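Local coordinates for globin (Bacillus anthracis, PDB 5V3T), which binds haem and, as a group II truncated haemoglobin, probably binds oxygen and perhaps other small ligands at the haem iron, at residues Met72-Ala75 with Arg76-Phe80; Gly102-Gly105 with His106-Phe110. One frame throughout, in Å; residues are numbered along the deposited sequence.

Contact 1. Residues Met72-Ala75 with Arg76-Phe80. With HEM (protoporphyrin IX containing Fe), chain C.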
# COMPACT_ATOMS: atom_id res chain seq x y z
N MET A 72 9.13 -3.26 -4.01
CA MET A 72 8.25 -2.75 -5.07
C MET A 72 7.24 -1.74 -4.53
O MET A 72 6.02 -1.92 -4.66
CB MET A 72 7.53 -3.90 -5.76
CG MET A 72 8.49 -4.89 -6.42
SD MET A 72 7.67 -6.08 -7.49
CE MET A 72 6.84 -4.97 -8.63
N LEU A 73 7.77 -0.71 -3.89
CA LEU A 73 6.99 0.15 -3.02
C LEU A 73 5.86 0.83 -3.75
O LEU A 73 4.77 0.95 -3.18
CB LEU A 73 7.87 1.20 -2.35
CG LEU A 73 8.64 0.69 -1.13
CD1 LEU A 73 9.10 1.88 -0.31
CD2 LEU A 73 7.77 -0.26 -0.28
N ARG A 74 6.09 1.30 -4.97
CA ARG A 74 5.01 1.98 -5.69
C ARG A 74 3.83 1.05 -5.85
O ARG A 74 2.68 1.47 -5.70
CB ARG A 74 5.45 2.47 -7.07
CG ARG A 74 4.26 3.05 -7.84
CD ARG A 74 4.60 3.61 -9.21
NE ARG A 74 3.39 4.08 -9.90
CZ ARG A 74 2.69 5.17 -9.58
NH1 ARG A 74 1.60 5.48 -10.28
NH2 ARG A 74 3.06 5.94 -8.57
N ALA A 75 4.12 -0.20 -6.17
CA ALA A 75 3.06 -1.17 -6.36
C ALA A 75 2.32 -1.40 -5.05
O ALA A 75 1.10 -1.45 -5.02
CB ALA A 75 3.64 -2.51 -6.92
N ARG A 76 3.07 -1.48 -3.94
CA ARG A 76 2.46 -1.72 -2.63
C ARG A 76 1.61 -0.55 -2.13
O ARG A 76 0.73 -0.73 -1.28
CB ARG A 76 3.51 -2.05 -1.60
CG ARG A 76 4.25 -3.36 -1.85
CD ARG A 76 5.13 -3.69 -0.65
NE ARG A 76 5.99 -4.86 -0.87
CZ ARG A 76 5.71 -6.08 -0.43
NH1 ARG A 76 6.55 -7.09 -0.66
NH2 ARG A 76 4.60 -6.30 0.26
N HIS A 77 1.86 0.64 -2.66
CA HIS A 77 1.10 1.84 -2.27
C HIS A 77 -0.06 2.20 -3.19
O HIS A 77 -0.77 3.17 -2.94
CB HIS A 77 2.04 3.04 -2.18
CG HIS A 77 2.91 3.03 -0.97
ND1 HIS A 77 4.06 2.28 -0.88
CD2 HIS A 77 2.80 3.70 0.21
CE1 HIS A 77 4.62 2.49 0.30
NE2 HIS A 77 3.88 3.34 0.98
N LEU A 78 -0.24 1.41 -4.25
CA LEU A 78 -1.28 1.66 -5.24
C LEU A 78 -2.70 1.84 -4.66
O LEU A 78 -3.44 2.71 -5.15
CB LEU A 78 -1.32 0.52 -6.27
CG LEU A 78 -0.23 0.39 -7.34
CD1 LEU A 78 -0.57 -0.76 -8.28
CD2 LEU A 78 -0.00 1.67 -8.12
N PRO A 79 -3.11 1.03 -3.65
CA PRO A 79 -4.51 1.20 -3.23
C PRO A 79 -4.73 2.41 -2.33
O PRO A 79 -5.88 2.77 -2.09
CB PRO A 79 -4.79 -0.07 -2.41
CG PRO A 79 -3.64 -1.01 -2.68
CD PRO A 79 -2.49 -0.12 -2.97
N PHE A 80 -3.65 3.06 -1.89
CA PHE A 80 -3.80 4.15 -0.93
C PHE A 80 -3.79 5.51 -1.62
O PHE A 80 -3.15 5.69 -2.65
CB PHE A 80 -2.68 4.08 0.12
CG PHE A 80 -2.51 2.71 0.72
CD1 PHE A 80 -3.55 2.12 1.43
CD2 PHE A 80 -1.30 2.04 0.63
CE1 PHE A 80 -3.39 0.86 1.99
CE2 PHE A 80 -1.14 0.79 1.20
CZ PHE A 80 -2.18 0.20 1.88
CHA HEM C . 3.03 0.86 3.76
CHB HEM C . 1.21 5.43 3.24
CHC HEM C . 5.52 6.81 1.40
CHD HEM C . 7.60 2.60 2.75
C1A HEM C . 2.19 1.97 3.79
C2A HEM C . 0.81 1.98 4.23
C3A HEM C . 0.31 3.22 4.09
C4A HEM C . 1.35 4.08 3.54
CMA HEM C . -1.12 3.69 4.45
CAA HEM C . 0.05 0.75 4.79
CBA HEM C . 0.72 0.31 6.10
CGA HEM C . 0.63 -1.18 6.26
O1A HEM C . -0.19 -1.81 5.54
O2A HEM C . 1.37 -1.74 7.10
C1B HEM C . 2.22 6.20 2.67
C2B HEM C . 2.12 7.59 2.26
C3B HEM C . 3.30 7.95 1.74
C4B HEM C . 4.20 6.81 1.80
CMB HEM C . 0.87 8.49 2.38
CAB HEM C . 3.66 9.34 1.17
CBB HEM C . 4.48 9.46 0.12
C1C HEM C . 6.45 5.86 1.71
C2C HEM C . 7.90 6.02 1.63
C3C HEM C . 8.46 4.88 2.01
C4C HEM C . 7.42 3.92 2.33
CMC HEM C . 8.67 7.29 1.20
CAC HEM C . 9.99 4.64 2.05
CBC HEM C . 10.47 3.92 3.05
C1D HEM C . 6.56 1.76 3.14
C2D HEM C . 6.75 0.39 3.57
C3D HEM C . 5.35 -0.16 3.88
C4D HEM C . 4.42 0.93 3.62
CMD HEM C . 8.09 -0.36 3.70
CAD HEM C . 5.03 -1.58 4.38
CBD HEM C . 4.45 -2.37 3.21
CGD HEM C . 4.34 -3.84 3.55
O1D HEM C . 3.21 -4.28 3.84
O2D HEM C . 5.38 -4.55 3.54
NA HEM C . 2.49 3.27 3.37
NB HEM C . 3.51 5.77 2.38
NC HEM C . 6.19 4.57 2.15
ND HEM C . 5.17 2.03 3.17
FE HEM C . 4.39 3.95 2.92
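The proximal haem site of the globin fold is built around the short F helix, residues 73-76, with His77 four residues beyond Leu73 and holding the haem iron. His77 NE2 coordinates the iron at 2.1 Å. The second ring nitrogen, ND1, donates to Leu73 O at 2.8 Å, through a nearly straight bond (162°). The oxygen lies in the ring plane, although the donor stands 41° out of the carbonyl plane. Leu73 O also takes the backbone N of His77, so one oxygen grips both backbone and imidazole and fixes the ring's rotation. Histidine suits the place because one ring nitrogen can hold the metal while the other donates to a carbonyl; chi1 of -75°, with CG beside the backbone N, swings the ring back along the helix to reach this carbonyl. The side chain of Leu73 supplies an apolar wall, CD1 lying 3.5 Å from the meso carbon CHD of the porphyrin. Arg76 N bonds to Met72 O, and Leu78 N to Ala75 O, with Leu78 CG only 3.2 Å from the same Ala75 O. A type I turn, His77 to Phe80, then brings the haem methyl CMA over the centre of one face of the Phe80 ring, 4.0 Å above its plane, where a flat apolar ring suits the porphyrin edge. Arg76 extends towards the propionate side of the haem, its guanidinium held by the carbonyls of Pro71 and His70. Met122, at the end of helix 105-122, packs on Leu73, Arg74 and His77, while Arg74 reaches the His121 and Val123 carbonyls and His70 of the second subunit.

Contact 2. Residues Gly102-Gly105 with His106-Phe110; sequences GVHG and HIREF. With SO4 (sulfate ion), chain F.
Val103 meets Arg108 twice as the chain, having just left helix 84-101, turns into the next helix. Its methyl CG1 packs 3.8 Å from Arg108 CB, so the compact branched side chain lies against the aliphatic stem of the arginine, and its carbonyl O accepts from Arg108 NH1 at 2.8 Å. That donor approaches at a C=O...N angle of 168°, with the oxygen in the guanidinium plane. The extended arginine, CG trans to the backbone N (chi1 180°), is long enough to reach back to the loop. His104 follows: its imidazole runs beside the guanidinium, planes 12° apart, while its O takes a weak bond from Arg108 N (3.4 Å) and touches Ile107 CG2. His104 ND1 donates to sulfate O4 at 3.1 Å, and Gly105 N donates to the same oxygen at 3.2 Å, so an anion, probably from the crystallisation liquor, sits at the helix start. Gly105 has the positive phi that glycine adopts readily, and its O receives Glu109 N at 3.1 Å, an early bond of helix 105-122. Arg108 NH1 also forms a salt bridge with Asp99 of helix 84-101. Val103 and Arg108 lie against Met98 of that helix, and Ile107 packs on Pro8 and Ala11 of helix 8-11.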
# COMPACT_ATOMS: atom_id res chain seq x y z
N GLY A 102 18.45 13.69 15.98
CA GLY A 102 19.80 14.22 15.85
C GLY A 102 20.54 13.81 14.58
O GLY A 102 21.76 13.70 14.56
N VAL A 103 19.78 13.60 13.51
CA VAL A 103 20.36 13.23 12.22
C VAL A 103 20.71 14.48 11.40
O VAL A 103 19.82 15.27 11.03
CB VAL A 103 19.40 12.33 11.44
CG1 VAL A 103 19.99 11.96 10.09
CG2 VAL A 103 19.08 11.08 12.26
N HIS A 104 21.99 14.69 11.16
CA HIS A 104 22.43 15.90 10.48
C HIS A 104 23.57 15.63 9.50
O HIS A 104 24.00 14.50 9.33
CB HIS A 104 22.85 16.96 11.51
CG HIS A 104 21.71 17.45 12.34
ND1 HIS A 104 20.75 18.31 11.86
CD2 HIS A 104 21.35 17.17 13.62
CE1 HIS A 104 19.87 18.57 12.81
NE2 HIS A 104 20.20 17.88 13.88
N GLY A 105 24.04 16.69 8.84
CA GLY A 105 25.19 16.59 7.95
C GLY A 105 24.94 15.83 6.66
O GLY A 105 23.81 15.78 6.17
N HIS A 106 26.00 15.26 6.10
CA HIS A 106 25.90 14.63 4.79
C HIS A 106 25.02 13.40 4.82
O HIS A 106 24.31 13.14 3.86
CB HIS A 106 27.28 14.24 4.24
CG HIS A 106 28.14 15.41 3.88
ND1 HIS A 106 27.84 16.26 2.83
CD2 HIS A 106 29.30 15.87 4.40
CE1 HIS A 106 28.76 17.19 2.74
NE2 HIS A 106 29.67 16.98 3.68
N ILE A 107 25.04 12.65 5.92
CA ILE A 107 24.15 11.48 5.96
C ILE A 107 22.67 11.92 6.00
O ILE A 107 21.80 11.27 5.40
CB ILE A 107 24.48 10.54 7.15
CG1 ILE A 107 23.67 9.24 7.05
CG2 ILE A 107 24.23 11.22 8.50
CD1 ILE A 107 23.78 8.55 5.69
N ARG A 108 22.38 13.03 6.68
CA ARG A 108 21.00 13.50 6.66
C ARG A 108 20.57 13.85 5.24
O ARG A 108 19.50 13.44 4.79
CB ARG A 108 20.82 14.71 7.58
CG ARG A 108 19.36 15.24 7.58
CD ARG A 108 19.32 16.70 8.05
NE ARG A 108 17.97 17.27 8.03
CZ ARG A 108 17.12 17.21 9.05
NH1 ARG A 108 17.47 16.59 10.17
NH2 ARG A 108 15.91 17.77 8.95
N GLU A 109 21.41 14.59 4.54
CA GLU A 109 21.08 15.01 3.19
C GLU A 109 20.98 13.81 2.27
O GLU A 109 20.07 13.75 1.44
CB GLU A 109 22.09 16.03 2.66
CG GLU A 109 22.32 17.24 3.59
CD GLU A 109 21.03 17.93 4.07
OE1 GLU A 109 20.01 17.90 3.35
OE2 GLU A 109 21.04 18.53 5.17
N PHE A 110 21.89 12.86 2.41
CA PHE A 110 21.84 11.63 1.64
C PHE A 110 20.50 10.90 1.82
O PHE A 110 19.79 10.61 0.85
CB PHE A 110 23.00 10.71 2.02
CG PHE A 110 23.08 9.45 1.19
CD1 PHE A 110 23.72 9.44 -0.03
CD2 PHE A 110 22.51 8.27 1.65
CE1 PHE A 110 23.80 8.28 -0.80
CE2 PHE A 110 22.58 7.10 0.89
CZ PHE A 110 23.23 7.11 -0.34
S SO4 F . 23.28 20.36 9.32
O1 SO4 F . 23.98 20.24 8.05
O2 SO4 F . 24.23 20.16 10.41
O3 SO4 F . 22.69 21.68 9.45
O4 SO4 F . 22.27 19.31 9.38

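Contact 1 comes first along the chain, contact 2 after the intervening helix 84-101. Their centres are 27 Å apart and their nearest atoms about 14 Å, on opposite sides of the chain's centre, so they do not touch. Helix 105-122 relates them: contact 2 forms its start, while its far end comes to the haem-binding corner of contact 1. The dimer adds a second relation, since Phe110 of the second subunit, a residue of contact 2 in that copy, packs on Arg76. Contact 1 forms part of the proximal side of the haem pocket, whereas contact 2 is a surface corner joining two long helices of the same globin fold.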